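Local coordinates for protein alginate lyase, family PL7 (Zobellia galactanivorans, PDB 4BE3) that probably cleaves alginate by exolytic beta-elimination, as a polysaccharide lyase of family PL7, at residues A97-Q109 against E119-H131. Sequence-based numbering, arbitrary orientation.
Sequences ARVAASYSVVVGQ and EPIKIFYKKFPGH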
loop_
_atom_site.group_PDB
_atom_site.type_symbol
_atom_site.label_atom_id
_atom_site.label_comp_id
_atom_site.label_asym_id
_atom_site.label_seq_id
_atom_site.Cartn_x
_atom_site.Cartn_y
_atom_site.Cartn_z
ATOM N N ALA A 97 -34.791 -15.571 14.823
ATOM C CA ALA A 97 -33.903 -16.698 14.289
ATOM C C ALA A 97 -34.139 -17.029 12.859
ATOM O O ALA A 97 -33.298 -17.732 12.283
ATOM C CB ALA A 97 -34.228 -17.989 15.150
ATOM N N ARG A 98 -35.175 -16.503 12.212
ATOM C CA ARG A 98 -35.351 -16.784 10.782
ATOM C C ARG A 98 -34.386 -15.869 9.947
ATOM O O ARG A 98 -34.253 -16.162 8.747
ATOM C CB ARG A 98 -36.794 -16.290 10.347
ATOM C CG ARG A 98 -37.814 -17.271 11.004
ATOM C CD ARG A 98 -39.235 -16.653 10.630
ATOM N NE ARG A 98 -39.355 -15.283 11.190
ATOM C CZ ARG A 98 -40.124 -14.292 10.679
ATOM N NH1 ARG A 98 -40.898 -14.466 9.594
ATOM N NH2 ARG A 98 -40.091 -13.026 11.151
ATOM N N VAL A 99 -33.819 -14.882 10.596
ATOM C CA VAL A 99 -32.976 -13.848 9.814
ATOM C C VAL A 99 -31.546 -14.331 9.965
ATOM O O VAL A 99 -31.037 -14.388 11.069
ATOM C CB VAL A 99 -33.220 -12.464 10.482
ATOM C CG1 VAL A 99 -32.349 -11.460 9.705
ATOM C CG2 VAL A 99 -34.738 -12.085 10.329
ATOM N N ALA A 100 -30.846 -14.449 8.821
ATOM C CA ALA A 100 -29.473 -15.060 8.734
ATOM C C ALA A 100 -28.554 -14.233 9.565
ATOM O O ALA A 100 -27.651 -14.843 10.190
ATOM C CB ALA A 100 -29.074 -15.082 7.257
ATOM N N ALA A 101 -28.670 -12.886 9.585
ATOM C CA ALA A 101 -27.674 -12.133 10.419
ATOM C C ALA A 101 -27.816 -12.164 11.893
ATOM O O ALA A 101 -26.946 -11.680 12.623
ATOM C CB ALA A 101 -27.703 -10.602 9.924
ATOM N N SER A 102 -29.017 -12.645 12.395
ATOM C CA SER A 102 -29.209 -12.475 13.833
ATOM C C SER A 102 -28.107 -13.182 14.671
ATOM O O SER A 102 -27.592 -14.212 14.289
ATOM C CB SER A 102 -30.553 -13.185 14.279
ATOM O OG SER A 102 -31.611 -12.383 13.706
ATOM N N TYR A 103 -27.830 -12.615 15.831
ATOM C CA TYR A 103 -26.966 -13.181 16.850
ATOM C C TYR A 103 -25.523 -13.269 16.342
ATOM O O TYR A 103 -24.777 -14.103 16.847
ATOM C CB TYR A 103 -27.389 -14.628 17.235
ATOM C CG TYR A 103 -28.927 -14.789 17.362
ATOM C CD1 TYR A 103 -29.677 -14.036 18.263
ATOM C CD2 TYR A 103 -29.525 -15.743 16.522
ATOM C CE1 TYR A 103 -31.088 -14.276 18.298
ATOM C CE2 TYR A 103 -30.898 -16.003 16.621
ATOM C CZ TYR A 103 -31.619 -15.226 17.429
ATOM O OH TYR A 103 -33.016 -15.535 17.446
ATOM N N SER A 104 -25.164 -12.338 15.471
ATOM C CA SER A 104 -23.764 -12.481 14.952
ATOM C C SER A 104 -23.009 -11.127 15.061
ATOM O O SER A 104 -23.587 -10.032 15.243
ATOM C CB SER A 104 -23.814 -12.845 13.444
ATOM O OG SER A 104 -24.279 -11.885 12.489
ATOM N N VAL A 105 -21.742 -11.243 14.835
ATOM C CA VAL A 105 -20.843 -10.014 14.920
ATOM C C VAL A 105 -19.736 -10.244 13.906
ATOM O O VAL A 105 -19.247 -11.388 13.735
ATOM C CB VAL A 105 -20.280 -9.829 16.360
ATOM C CG1 VAL A 105 -19.479 -11.035 16.874
ATOM C CG2 VAL A 105 -19.342 -8.598 16.413
ATOM N N VAL A 106 -19.372 -9.195 13.144
ATOM C CA VAL A 106 -18.231 -9.385 12.173
ATOM C C VAL A 106 -16.990 -8.865 12.921
ATOM O O VAL A 106 -16.978 -7.767 13.512
ATOM C CB VAL A 106 -18.616 -8.454 10.963
ATOM C CG1 VAL A 106 -17.367 -8.268 10.019
ATOM C CG2 VAL A 106 -19.661 -9.307 10.123
ATOM N N VAL A 107 -15.940 -9.682 12.807
ATOM C CA VAL A 107 -14.721 -9.546 13.591
ATOM C C VAL A 107 -13.491 -9.212 12.690
ATOM O O VAL A 107 -12.414 -8.943 13.246
ATOM C CB VAL A 107 -14.386 -10.785 14.411
ATOM C CG1 VAL A 107 -15.535 -10.969 15.403
ATOM C CG2 VAL A 107 -14.229 -12.048 13.530
ATOM N N GLY A 108 -13.690 -9.193 11.395
ATOM C CA GLY A 108 -12.639 -8.691 10.418
ATOM C C GLY A 108 -13.202 -8.563 9.043
ATOM O O GLY A 108 -14.193 -9.297 8.701
ATOM N N GLN A 109 -12.740 -7.592 8.226
ATOM C CA GLN A 109 -13.286 -7.478 6.922
ATOM C C GLN A 109 -12.232 -6.842 6.008
ATOM O O GLN A 109 -11.248 -6.260 6.531
ATOM C CB GLN A 109 -14.435 -6.467 6.846
ATOM C CG GLN A 109 -15.081 -5.999 8.012
ATOM C CD GLN A 109 -16.144 -4.915 7.725
ATOM O OE1 GLN A 109 -16.622 -4.293 8.644
ATOM N NE2 GLN A 109 -16.452 -4.681 6.476
ATOM N N GLU A 119 -17.974 -5.512 0.466
ATOM C CA GLU A 119 -16.816 -6.174 1.125
ATOM C C GLU A 119 -16.440 -7.431 0.477
ATOM O O GLU A 119 -17.167 -8.441 0.501
ATOM C CB GLU A 119 -17.286 -6.545 2.568
ATOM C CG GLU A 119 -17.422 -5.302 3.493
ATOM C CD GLU A 119 -18.814 -4.733 3.665
ATOM O OE1 GLU A 119 -19.893 -5.432 3.479
ATOM O OE2 GLU A 119 -18.855 -3.515 3.838
ATOM N N PRO A 120 -15.219 -7.516 -0.053
ATOM C CA PRO A 120 -14.697 -8.758 -0.489
ATOM C C PRO A 120 -14.724 -9.846 0.665
ATOM O O PRO A 120 -14.762 -11.070 0.334
ATOM C CB PRO A 120 -13.182 -8.401 -0.841
ATOM C CG PRO A 120 -13.388 -6.986 -1.321
ATOM C CD PRO A 120 -14.362 -6.347 -0.339
ATOM N N ILE A 121 -14.615 -9.404 1.921
ATOM C CA ILE A 121 -14.781 -10.455 3.002
ATOM C C ILE A 121 -15.258 -9.838 4.243
ATOM O O ILE A 121 -14.876 -8.718 4.647
ATOM C CB ILE A 121 -13.460 -11.227 3.302
ATOM C CG1 ILE A 121 -13.713 -12.201 4.457
ATOM C CG2 ILE A 121 -12.270 -10.287 3.693
ATOM C CD1 ILE A 121 -12.585 -13.226 4.685
ATOM N N LYS A 122 -16.191 -10.601 4.945
ATOM C CA LYS A 122 -16.565 -10.200 6.287
ATOM C C LYS A 122 -16.488 -11.578 7.061
ATOM O O LYS A 122 -17.027 -12.607 6.542
ATOM C CB LYS A 122 -18.032 -9.738 6.396
ATOM C CG LYS A 122 -18.119 -8.305 5.816
ATOM C CD LYS A 122 -19.558 -7.710 6.123
ATOM C CE LYS A 122 -20.652 -8.479 5.334
ATOM N NZ LYS A 122 -20.599 -8.546 3.825
ATOM N N ILE A 123 -15.765 -11.594 8.146
ATOM C CA ILE A 123 -15.672 -12.859 8.982
ATOM C C ILE A 123 -16.663 -12.609 10.128
ATOM O O ILE A 123 -16.590 -11.634 10.902
ATOM C CB ILE A 123 -14.251 -13.026 9.530
ATOM C CG1 ILE A 123 -13.277 -13.160 8.313
ATOM C CG2 ILE A 123 -14.171 -14.193 10.479
ATOM C CD1 ILE A 123 -11.760 -13.125 8.864
ATOM N N PHE A 124 -17.539 -13.645 10.309
ATOM C CA PHE A 124 -18.594 -13.555 11.352
ATOM C C PHE A 124 -18.360 -14.594 12.440
ATOM O O PHE A 124 -17.869 -15.705 12.148
ATOM C CB PHE A 124 -19.918 -14.020 10.680
ATOM C CG PHE A 124 -20.530 -13.040 9.719
ATOM C CD1 PHE A 124 -20.007 -12.816 8.407
ATOM C CD2 PHE A 124 -21.754 -12.390 10.137
ATOM C CE1 PHE A 124 -20.642 -11.942 7.510
ATOM C CE2 PHE A 124 -22.391 -11.577 9.181
ATOM C CZ PHE A 124 -21.863 -11.317 7.941
ATOM N N TYR A 125 -18.905 -14.274 13.619
ATOM C CA TYR A 125 -19.075 -15.301 14.678
ATOM C C TYR A 125 -20.603 -15.143 14.963
ATOM O O TYR A 125 -21.090 -14.034 15.190
ATOM C CB TYR A 125 -18.230 -14.939 15.921
ATOM C CG TYR A 125 -18.631 -15.844 17.091
ATOM C CD1 TYR A 125 -19.730 -15.549 17.922
ATOM C CD2 TYR A 125 -17.913 -17.018 17.309
ATOM C CE1 TYR A 125 -20.044 -16.410 18.961
ATOM C CE2 TYR A 125 -18.174 -17.877 18.400
ATOM C CZ TYR A 125 -19.287 -17.556 19.156
ATOM O OH TYR A 125 -19.638 -18.463 20.175
ATOM N N LYS A 126 -21.332 -16.295 14.928
ATOM C CA LYS A 126 -22.786 -16.254 15.195
ATOM C C LYS A 126 -23.124 -17.363 16.237
ATOM O O LYS A 126 -22.631 -18.522 16.105
ATOM C CB LYS A 126 -23.444 -16.540 13.883
ATOM C CG LYS A 126 -25.045 -16.642 14.074
ATOM C CD LYS A 126 -25.621 -16.787 12.657
ATOM C CE LYS A 126 -27.154 -17.153 12.822
ATOM N NZ LYS A 126 -27.760 -17.306 11.425
ATOM N N LYS A 127 -23.941 -17.009 17.238
ATOM C CA LYS A 127 -24.247 -18.068 18.239
ATOM C C LYS A 127 -25.709 -17.836 18.629
ATOM O O LYS A 127 -26.089 -16.791 19.079
ATOM C CB LYS A 127 -23.303 -17.994 19.466
ATOM C CG LYS A 127 -23.577 -19.212 20.424
ATOM C CD LYS A 127 -22.884 -19.058 21.761
ATOM C CE LYS A 127 -23.579 -18.064 22.645
ATOM N NZ LYS A 127 -25.051 -18.461 22.972
ATOM N N PHE A 128 -26.528 -18.899 18.437
ATOM C CA PHE A 128 -27.934 -18.772 18.907
ATOM C C PHE A 128 -28.061 -18.693 20.411
ATOM O O PHE A 128 -27.221 -19.178 21.188
ATOM C CB PHE A 128 -28.683 -20.027 18.416
ATOM C CG PHE A 128 -28.824 -20.049 16.859
ATOM C CD1 PHE A 128 -29.861 -19.281 16.257
ATOM C CD2 PHE A 128 -27.905 -20.759 16.072
ATOM C CE1 PHE A 128 -30.023 -19.297 14.864
ATOM C CE2 PHE A 128 -28.029 -20.730 14.644
ATOM C CZ PHE A 128 -29.053 -19.970 14.007
ATOM N N PRO A 129 -29.137 -18.065 20.867
ATOM C CA PRO A 129 -29.286 -17.887 22.278
ATOM C C PRO A 129 -29.333 -19.254 22.966
ATOM O O PRO A 129 -29.953 -20.186 22.463
ATOM C CB PRO A 129 -30.728 -17.342 22.384
ATOM C CG PRO A 129 -30.864 -16.409 21.124
ATOM C CD PRO A 129 -30.100 -17.249 20.079
ATOM N N GLY A 130 -28.712 -19.317 24.138
ATOM C CA GLY A 130 -28.709 -20.626 24.879
ATOM C C GLY A 130 -27.677 -21.617 24.414
ATOM O O GLY A 130 -27.317 -22.431 25.227
ATOM N N HIS A 131 -27.104 -21.536 23.195
ATOM C CA HIS A 131 -26.116 -22.468 22.760
ATOM C C HIS A 131 -24.792 -22.243 23.435
ATOM O O HIS A 131 -24.479 -21.095 23.801
ATOM C CB HIS A 131 -25.842 -22.388 21.206
ATOM C CG HIS A 131 -26.994 -22.944 20.395
ATOM N ND1 HIS A 131 -26.999 -23.011 19.026
ATOM C CD2 HIS A 131 -28.202 -23.464 20.832
ATOM C CE1 HIS A 131 -28.198 -23.550 18.634
ATOM N NE2 HIS A 131 -28.914 -23.834 19.731
HETATM O O HOH W 1 -30.539 -16.958 12.121
#
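Lys126 reaches from its strand into the loop that precedes strand 104-109. Its CB packs on Ser104 CB at 3.7 Å, the two residues being a non-hydrogen-bonded antiparallel pair. CG leaves anti to the backbone N (chi1 175°), and the chain stays fully extended from there, with CG, CD and CE running past the carbonyl oxygen of Ser102. At the tip NZ donates to Ala100 O at 2.8 Å, tilted from that carbonyl's plane, and also to a water that in turn donates to Ala97 O and Val99 O. The buried ammonium thus has one carbonyl as a direct partner and two more through the water, an arrangement that probably stabilises its charge, and it ties down the turn from Val99 to Ser102.

Past Lys126 in the 119-131 segment, Pro129 lies over one face of the Tyr103 ring, CD 3.5 Å from the centroid, while Phe128 meets the same ring obliquely. Further along the hairpin Val106 CG2 sits over the centre of the Phe124 ring, 3.5 Å from its centroid, and Ser104 OG sits at that ring's edge while donating to Ala101 O. Paired bonds between Val105 and Tyr125, with Val107 N to Ile123 O and Lys127 N to Tyr103 O on either side, hold the backbones together.

In this concanavalin-like jelly roll the hairpin lies inside the larger antiparallel sheet: strand 133-141 flanks 121-126, with Phe137 stacked on Phe124, strand 260-262 flanks 104-109, and Ile121 and Ile123 pack onto strand 197-203 of the second sheet.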